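Local coordinates for UDP-N-acetylglucosamine 4,6-dehydratase (Vibrio fischeri, PDB 3PVZ), which is assigned as a lyase of the polysaccharide synthase family, probably dehydrating UDP-N-acetylglucosamine, and binds NAD, at residues M135-I138 and D139-F143; S178-I181 and M182-L186. All coordinates share one frame; numbering follows the deposited sequence. Where two conformers were deposited one is given.

Contact 1: M135-I138 and D139-F143; sequences MRMI and DVNVF
M135-I138 and D139-F143 meet as successive turns of helix 131-154, in a largely buried contact beside the NAD pocket, so the contact is local and its side chains pair three to five residues apart. The irregular feature is at I138. I138 O accepts from V142 N at 2.8 Å, which comes from above the carbonyl plane, and from F143 N at 3.3 Å within it, where a wider pi-type turn spans 139-143. The second bond, between residues five apart, brings F143 round beside I138, and the two side chains run alongside in the same direction. With F143 CG beside its own backbone N (chi1 -66°), the ring leans back along the helix and CE2 comes 3.6 Å from I138 CG2. Both apolar groups suit a side covered by F357 of helix 351-367, whose ring also meets that of F143.

The domain belongs to the NAD(P)-binding Rossmann clan, in which helices flank a parallel sheet, and here V140 touches the coenzyme. Being small and branched, V140 can do this while its CG2 rests 4.1 Å from R136 NE. The extended R136 chain carries its guanidinium beyond the helix, and NH1 donates to the backbone oxygens of A95 and I68 of the second subunit. On another side, M137, deposited as selenomethionine, lays CG 3.6 Å from N141 ND2. An amide suits this buried place because both its ends are used: OD1 accepts from L122 N, and ND2 donates to S178 OG. D139 sits at the partly exposed side, where OD1 forms a salt bridge with K365; OD2 lies close to E102 OE2 of the second subunit, a like-charge approach that K365 would partly offset.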
HETATM    1  N   MSE A 135      -4.361   8.596  13.090  1.00 41.47           N
HETATM    2  CA  MSE A 135      -5.734   8.116  13.257  1.00 40.62           C
HETATM    3  C   MSE A 135      -5.936   6.922  12.347  1.00 39.07           C
HETATM    4  O   MSE A 135      -6.539   5.955  12.751  1.00 37.91           O
HETATM    5  CB  MSE A 135      -6.764   9.190  12.922  1.00 41.28           C
HETATM    6  CG  MSE A 135      -8.205   8.785  13.027  1.00 40.03           C
HETATM    7 SE   MSE A 135      -8.664   8.256  14.802  0.65 40.66          SE
HETATM    8  CE  MSE A 135      -9.185  10.043  15.454  1.00 35.40           C
ATOM      9  N   ARG A 136      -5.395   6.973  11.136  1.00 38.40           N
ATOM     10  CA  ARG A 136      -5.536   5.845  10.240  1.00 37.37           C
ATOM     11  C   ARG A 136      -4.878   4.581  10.812  1.00 36.45           C
ATOM     12  O   ARG A 136      -5.360   3.496  10.627  1.00 34.74           O
ATOM     13  CB  ARG A 136      -4.986   6.158   8.835  1.00 36.63           C
ATOM     14  CG  ARG A 136      -5.120   4.962   7.932  1.00 35.47           C
ATOM     15  CD  ARG A 136      -4.673   5.186   6.512  1.00 37.94           C
ATOM     16  NE  ARG A 136      -4.741   3.912   5.808  1.00 36.05           N
ATOM     17  CZ  ARG A 136      -3.835   3.457   4.944  1.00 36.64           C
ATOM     18  NH1 ARG A 136      -2.748   4.142   4.647  1.00 40.02           N
ATOM     19  NH2 ARG A 136      -3.973   2.268   4.419  1.00 37.77           N
HETATM   20  N   MSE A 137      -3.750   4.750  11.470  1.00 37.54           N
HETATM   21  CA  MSE A 137      -2.988   3.652  12.046  1.00 37.97           C
HETATM   22  C   MSE A 137      -3.799   3.037  13.159  1.00 36.55           C
HETATM   23  O   MSE A 137      -3.779   1.854  13.363  1.00 35.05           O
HETATM   24  CB  MSE A 137      -1.611   4.199  12.569  1.00 39.97           C
HETATM   25  CG  MSE A 137      -1.030   3.487  13.776  1.00 43.79           C
HETATM   26 SE   MSE A 137       0.677   4.216  14.422  0.65 55.60          SE
HETATM   27  CE  MSE A 137       1.619   3.155  13.017  1.00 37.65           C
ATOM     28  N   ILE A 138      -4.512   3.867  13.897  1.00 37.51           N
ATOM     29  CA  ILE A 138      -5.391   3.372  14.952  1.00 37.45           C
ATOM     30  C   ILE A 138      -6.553   2.581  14.330  1.00 37.18           C
ATOM     31  O   ILE A 138      -6.942   1.545  14.870  1.00 35.88           O
ATOM     32  CB  ILE A 138      -5.960   4.514  15.814  1.00 38.31           C
ATOM     33  CG1 ILE A 138      -4.880   5.101  16.718  1.00 39.01           C
ATOM     34  CG2 ILE A 138      -7.116   4.016  16.660  1.00 37.60           C
ATOM     35  CD1 ILE A 138      -5.277   6.447  17.243  1.00 41.75           C
ATOM     36  N   ASP A 139      -7.071   3.055  13.199  1.00 37.23           N
ATOM     37  CA  ASP A 139      -8.221   2.414  12.541  1.00 38.06           C
ATOM     38  C   ASP A 139      -7.818   1.082  11.964  1.00 36.66           C
ATOM     39  O   ASP A 139      -8.528   0.060  12.163  1.00 36.01           O
ATOM     40  CB  ASP A 139      -8.816   3.287  11.416  1.00 38.88           C
ATOM     41  CG  ASP A 139      -9.773   4.343  11.930  1.00 44.77           C
ATOM     42  OD1 ASP A 139     -10.290   4.168  13.056  1.00 50.40           O
ATOM     43  OD2 ASP A 139     -10.013   5.360  11.208  1.00 49.33           O
ATOM     44  N   VAL A 140      -6.670   1.084  11.273  1.00 35.56           N
ATOM     45  CA  VAL A 140      -6.130  -0.140  10.669  1.00 33.20           C
ATOM     46  C   VAL A 140      -5.605  -1.109  11.733  1.00 33.56           C
ATOM     47  O   VAL A 140      -5.867  -2.308  11.642  1.00 31.97           O
ATOM     48  CB  VAL A 140      -5.028   0.140   9.659  1.00 32.96           C
ATOM     49  CG1 VAL A 140      -4.385  -1.197   9.210  1.00 31.02           C
ATOM     50  CG2 VAL A 140      -5.557   0.921   8.459  1.00 31.73           C
ATOM     51  N   ASN A 141      -4.879  -0.624  12.750  1.00 33.80           N
ATOM     52  CA  ASN A 141      -4.241  -1.572  13.625  1.00 33.82           C
ATOM     53  C   ASN A 141      -5.203  -1.972  14.757  1.00 33.70           C
ATOM     54  O   ASN A 141      -5.155  -3.107  15.168  1.00 33.64           O
ATOM     55  CB  ASN A 141      -2.915  -1.078  14.239  1.00 34.55           C
ATOM     56  CG  ASN A 141      -1.801  -0.815  13.227  1.00 35.05           C
ATOM     57  OD1 ASN A 141      -1.841  -1.198  12.041  1.00 33.61           O
ATOM     58  ND2 ASN A 141      -0.762  -0.129  13.724  1.00 33.42           N
ATOM     59  N   VAL A 142      -6.053  -1.078  15.259  1.00 33.53           N
ATOM     60  CA  VAL A 142      -6.962  -1.437  16.386  1.00 34.03           C
ATOM     61  C   VAL A 142      -8.379  -1.841  15.906  1.00 33.80           C
ATOM     62  O   VAL A 142      -8.772  -3.017  16.008  1.00 32.05           O
ATOM     63  CB  VAL A 142      -7.042  -0.307  17.429  1.00 35.08           C
ATOM     64  CG1 VAL A 142      -7.870  -0.718  18.659  1.00 36.04           C
ATOM     65  CG2 VAL A 142      -5.610   0.131  17.852  1.00 33.34           C
ATOM     66  N   PHE A 143      -9.101  -0.889  15.321  1.00 34.40           N
ATOM     67  CA  PHE A 143     -10.511  -1.073  15.015  1.00 35.06           C
ATOM     68  C   PHE A 143     -10.846  -2.066  13.921  1.00 33.82           C
ATOM     69  O   PHE A 143     -11.802  -2.808  14.058  1.00 34.44           O
ATOM     70  CB  PHE A 143     -11.190   0.279  14.811  1.00 36.83           C
ATOM     71  CG  PHE A 143     -11.241   1.101  16.081  1.00 39.84           C
ATOM     72  CD1 PHE A 143     -11.964   0.646  17.187  1.00 40.62           C
ATOM     73  CD2 PHE A 143     -10.512   2.259  16.200  1.00 40.85           C
ATOM     74  CE1 PHE A 143     -11.955   1.361  18.350  1.00 43.23           C
ATOM     75  CE2 PHE A 143     -10.530   2.992  17.364  1.00 41.36           C
ATOM     76  CZ  PHE A 143     -11.232   2.548  18.429  1.00 44.23           C
TER

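Contact 2: S178-I181 and M182-L186; sequences SKRI and MEMFL. With NAD (nicotinamide-adenine-dinucleotide), chain E.
R180 and E183, three residues apart on helix 174-189, join in a salt bridge, with R180 NH1 2.9 Å from E183 OE1. The two flat groups are almost perpendicular, their planes 83° apart, so one carboxylate oxygen does the work rather than a matched pair. The arginine chain bends at chi2 (64°), which turns its end back toward the following turn of the helix. R180 was modelled in two conformers, so this bridge belongs to the one described and may not be permanent. E183 is steadied independently, since its OE2 accepts from N345 ND2 and is also hydrogen-bonded to S347 OG.

One residue earlier, K179 reaches the coenzyme: K179 NZ donates to NAD O2D at 2.6 Å and to NAD O3D at 2.8 Å, holding the two hydroxyls of the nicotinamide ribose. A long, flexible chain suits this task, and bends at chi2 and chi4 steer its ammonium end to the sugar. Alongside it, the CE methyl of M182 lies 3.9 Å from K179 CD, apolar against the chain's own methylene part.

M184, a selenomethionine like M182, crosses R180 at about a right angle and sets its CE methyl 4.0 Å above the centre of the charged guanidinium plane. Apolar packing follows where I181 and F185 run side by side, I181 CG2, in the conformer described, lying at the edge of the ring, 3.8 Å from F185 CE2; I181 O is met only weakly by M184 N and F185 N. The helix forms the crossover of a beta-alpha-beta unit between strands 159-163 and 194-198. K179, four residues after M175, stands where short-chain dehydrogenases/reductases carry the lysine of their YxxxK motif, and its two ribose bonds are consistent with that lysine's coenzyme-holding role.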
ATOM      1  N   SER A 178       0.002   1.472  19.637  1.00 41.36           N
ATOM      2  CA  SER A 178      -1.213   1.070  18.914  1.00 41.01           C
ATOM      3  C   SER A 178      -1.332  -0.434  18.941  1.00 39.88           C
ATOM      4  O   SER A 178      -2.420  -0.934  19.214  1.00 39.73           O
ATOM      5  CB  SER A 178      -1.314   1.638  17.483  1.00 39.61           C
ATOM      6  OG  SER A 178      -0.514   0.922  16.592  1.00 40.12           O
ATOM      7  N   LYS A 179      -0.231  -1.144  18.690  1.00 39.78           N
ATOM      8  CA  LYS A 179      -0.235  -2.615  18.775  1.00 39.56           C
ATOM      9  C   LYS A 179      -0.498  -3.059  20.236  1.00 39.39           C
ATOM     10  O   LYS A 179      -1.105  -4.101  20.476  1.00 39.53           O
ATOM     11  CB  LYS A 179       1.074  -3.238  18.254  1.00 39.91           C
ATOM     12  CG  LYS A 179       1.517  -2.869  16.802  1.00 41.36           C
ATOM     13  CD  LYS A 179       0.820  -3.728  15.739  1.00 44.94           C
ATOM     14  CE  LYS A 179       1.513  -3.611  14.342  1.00 44.79           C
ATOM     15  NZ  LYS A 179       2.745  -4.435  14.234  1.00 45.30           N
ATOM     16  N   ARG A 180      -0.049  -2.290  21.216  1.00 39.24           N
ATOM     17  CA  ARG A 180      -0.307  -2.642  22.609  0.60 39.70           C
ATOM     18  C   ARG A 180      -1.776  -2.453  22.960  1.00 39.41           C
ATOM     19  O   ARG A 180      -2.343  -3.235  23.715  1.00 39.14           O
ATOM     20  CB  ARG A 180       0.565  -1.813  23.557  0.60 40.57           C
ATOM     21  CG  ARG A 180       0.286  -2.076  25.017  0.60 41.99           C
ATOM     22  CD  ARG A 180       0.612  -3.518  25.442  0.60 42.81           C
ATOM     23  NE  ARG A 180       0.156  -3.710  26.813  0.60 45.55           N
ATOM     24  CZ  ARG A 180      -0.963  -4.329  27.182  0.60 45.02           C
ATOM     25  NH1 ARG A 180      -1.759  -4.918  26.282  0.60 42.61           N
ATOM     26  NH2 ARG A 180      -1.254  -4.397  28.480  0.60 45.73           N
ATOM     27  N   ILE A 181      -2.391  -1.408  22.415  1.00 39.63           N
ATOM     28  CA  ILE A 181      -3.814  -1.180  22.645  0.60 40.01           C
ATOM     29  C   ILE A 181      -4.604  -2.272  21.915  1.00 39.27           C
ATOM     30  O   ILE A 181      -5.563  -2.819  22.457  1.00 38.97           O
ATOM     31  CB  ILE A 181      -4.264   0.249  22.213  0.60 39.86           C
ATOM     32  CG1 ILE A 181      -3.624   1.291  23.117  0.60 40.81           C
ATOM     33  CG2 ILE A 181      -5.783   0.376  22.240  0.60 37.90           C
ATOM     34  CD1 ILE A 181      -3.397   2.628  22.455  0.60 39.84           C
HETATM   35  N   MSE A 182      -4.171  -2.620  20.721  1.00 39.36           N
HETATM   36  CA  MSE A 182      -4.808  -3.710  19.982  1.00 39.43           C
HETATM   37  C   MSE A 182      -4.904  -5.011  20.786  1.00 38.65           C
HETATM   38  O   MSE A 182      -5.938  -5.669  20.780  1.00 37.14           O
HETATM   39  CB  MSE A 182      -4.036  -4.015  18.713  1.00 40.20           C
HETATM   40  CG  MSE A 182      -4.689  -5.119  17.869  1.00 43.01           C
HETATM   41 SE   MSE A 182      -3.321  -6.209  17.050  0.65 59.36          SE
HETATM   42  CE  MSE A 182      -2.851  -5.018  15.759  1.00 38.57           C
ATOM     43  N   GLU A 183      -3.793  -5.376  21.422  1.00 38.92           N
ATOM     44  CA  GLU A 183      -3.685  -6.568  22.287  1.00 38.63           C
ATOM     45  C   GLU A 183      -4.750  -6.567  23.404  1.00 37.52           C
ATOM     46  O   GLU A 183      -5.300  -7.613  23.756  1.00 37.93           O
ATOM     47  CB  GLU A 183      -2.289  -6.623  22.919  1.00 39.66           C
ATOM     48  CG  GLU A 183      -2.022  -7.838  23.809  1.00 42.19           C
ATOM     49  CD  GLU A 183      -0.623  -7.854  24.454  1.00 47.83           C
ATOM     50  OE1 GLU A 183      -0.067  -6.776  24.774  1.00 49.78           O
ATOM     51  OE2 GLU A 183      -0.098  -8.972  24.676  1.00 51.34           O
HETATM   52  N   MSE A 184      -5.061  -5.411  23.934  1.00 36.52           N
HETATM   53  CA  MSE A 184      -6.146  -5.302  24.937  1.00 36.60           C
HETATM   54  C   MSE A 184      -7.488  -5.727  24.307  1.00 35.45           C
HETATM   55  O   MSE A 184      -8.240  -6.532  24.877  1.00 34.68           O
HETATM   56  CB  MSE A 184      -6.269  -3.873  25.439  1.00 37.27           C
HETATM   57  CG  MSE A 184      -5.062  -3.365  26.174  1.00 39.46           C
HETATM   58 SE   MSE A 184      -5.256  -1.480  26.652  0.65 41.77          SE
HETATM   59  CE  MSE A 184      -3.518  -1.162  27.440  1.00 45.04           C
ATOM     60  N   PHE A 185      -7.764  -5.212  23.112  1.00 34.09           N
ATOM     61  CA  PHE A 185      -8.984  -5.573  22.393  1.00 33.47           C
ATOM     62  C   PHE A 185      -8.989  -7.043  22.062  1.00 33.52           C
ATOM     63  O   PHE A 185     -10.039  -7.669  22.094  1.00 34.64           O
ATOM     64  CB  PHE A 185      -9.185  -4.726  21.105  1.00 33.14           C
ATOM     65  CG  PHE A 185      -9.719  -3.344  21.366  1.00 32.53           C
ATOM     66  CD1 PHE A 185     -11.079  -3.118  21.419  1.00 35.73           C
ATOM     67  CD2 PHE A 185      -8.856  -2.300  21.650  1.00 31.80           C
ATOM     68  CE1 PHE A 185     -11.586  -1.848  21.700  1.00 36.66           C
ATOM     69  CE2 PHE A 185      -9.325  -1.033  21.942  1.00 35.19           C
ATOM     70  CZ  PHE A 185     -10.704  -0.790  21.955  1.00 37.78           C
ATOM     71  N   LEU A 186      -7.826  -7.562  21.679  1.00 33.68           N
ATOM     72  CA  LEU A 186      -7.626  -8.977  21.372  1.00 33.82           C
ATOM     73  C   LEU A 186      -7.912  -9.842  22.623  1.00 34.00           C
ATOM     74  O   LEU A 186      -8.478 -10.888  22.542  1.00 32.78           O
ATOM     75  CB  LEU A 186      -6.177  -9.222  20.996  1.00 33.26           C
ATOM     76  CG  LEU A 186      -5.713  -9.487  19.583  1.00 37.72           C
ATOM     77  CD1 LEU A 186      -6.195  -8.426  18.628  1.00 39.89           C
ATOM     78  CD2 LEU A 186      -4.162  -9.641  19.567  1.00 37.99           C
TER
HETATM   79  PA  NAD E 501       3.535  -4.839   4.980  1.00 31.58           P
HETATM   80  O1A NAD E 501       3.543  -3.351   4.847  1.00 31.45           O
HETATM   81  O2A NAD E 501       4.365  -5.458   3.896  1.00 31.09           O
HETATM   82  O5B NAD E 501       2.120  -5.452   4.595  1.00 31.45           O
HETATM   83  C5B NAD E 501       0.984  -4.909   5.303  1.00 29.34           C
HETATM   84  C4B NAD E 501      -0.180  -5.200   4.350  1.00 29.28           C
HETATM   85  O4B NAD E 501      -1.422  -4.772   4.871  1.00 26.84           O
HETATM   86  C3B NAD E 501       0.039  -4.458   2.993  1.00 27.95           C
HETATM   87  O3B NAD E 501      -0.049  -5.349   1.900  1.00 31.61           O
HETATM   88  C2B NAD E 501      -1.099  -3.411   2.996  1.00 27.90           C
HETATM   89  O2B NAD E 501      -1.509  -2.982   1.704  1.00 27.07           O
HETATM   90  C1B NAD E 501      -2.143  -4.221   3.800  1.00 25.44           C
HETATM   91  N9A NAD E 501      -3.163  -3.346   4.356  1.00 27.82           N
HETATM   92  C8A NAD E 501      -2.974  -2.270   5.134  1.00 25.60           C
HETATM   93  N7A NAD E 501      -4.095  -1.686   5.404  1.00 27.29           N
HETATM   94  C5A NAD E 501      -5.085  -2.456   4.856  1.00 28.62           C
HETATM   95  C6A NAD E 501      -6.471  -2.360   4.791  1.00 27.31           C
HETATM   96  N6A NAD E 501      -7.064  -1.331   5.480  1.00 28.79           N
HETATM   97  N1A NAD E 501      -7.175  -3.271   4.125  1.00 25.09           N
HETATM   98  C2A NAD E 501      -6.567  -4.263   3.484  1.00 25.50           C
HETATM   99  N3A NAD E 501      -5.262  -4.373   3.498  1.00 24.89           N
HETATM  100  C4A NAD E 501      -4.506  -3.509   4.162  1.00 25.64           C
HETATM  101  O3  NAD E 501       3.988  -5.232   6.474  1.00 29.94           O
HETATM  102  PN  NAD E 501       4.653  -6.695   6.743  1.00 30.80           P
HETATM  103  O1N NAD E 501       6.168  -6.585   6.723  1.00 31.11           O
HETATM  104  O2N NAD E 501       4.177  -7.857   5.973  1.00 29.17           O
HETATM  105  O5D NAD E 501       4.350  -6.808   8.363  1.00 27.75           O
HETATM  106  C5D NAD E 501       3.014  -7.216   8.615  1.00 26.13           C
HETATM  107  C4D NAD E 501       2.781  -7.255  10.130  1.00 26.63           C
HETATM  108  O4D NAD E 501       3.926  -7.873  10.800  1.00 28.13           O
HETATM  109  C3D NAD E 501       2.699  -5.817  10.688  1.00 28.91           C
HETATM  110  O3D NAD E 501       1.888  -5.721  11.880  1.00 35.22           O
HETATM  111  C2D NAD E 501       4.151  -5.545  11.144  1.00 29.77           C
HETATM  112  O2D NAD E 501       4.229  -4.537  12.162  1.00 34.13           O
HETATM  113  C1D NAD E 501       4.546  -6.913  11.700  1.00 28.47           C
HETATM  114  N1N NAD E 501       6.004  -7.088  11.780  1.00 34.87           N
HETATM  115  C2N NAD E 501       6.716  -7.027  10.649  1.00 36.15           C
HETATM  116  C3N NAD E 501       8.085  -7.200  10.663  1.00 37.63           C
HETATM  117  C7N NAD E 501       8.889  -7.107   9.433  1.00 38.80           C
HETATM  118  O7N NAD E 501      10.107  -7.197   9.567  1.00 39.45           O
HETATM  119  N7N NAD E 501       8.350  -6.901   8.221  1.00 36.28           N
HETATM  120  C4N NAD E 501       8.739  -7.446  11.896  1.00 36.74           C
HETATM  121  C5N NAD E 501       7.964  -7.518  13.041  1.00 36.03           C
HETATM  122  C6N NAD E 501       6.585  -7.323  12.960  1.00 36.84           C

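Contacts 1 and 2 are both largely buried, lying on neighbouring helices, 131-154 and 174-189, with centres about 11 Å apart. The helices meet directly: V142 CG1 packs 3.5 Å from F185 CD2, and helix 351-367 covers apolar residues of both. Each approaches NAD, but differently, since contact 1 offers an apolar touch whereas contact 2 supplies a charged donor to the ribose. Their other charges differ too. In contact 1 buried R136 bonds across the subunit interface, whereas D139 pairs with K365 and merely lies near E102 of the second subunit. The R180-E183 pair forms within one helix, E183 being held also by N345 and S347 of the same chain.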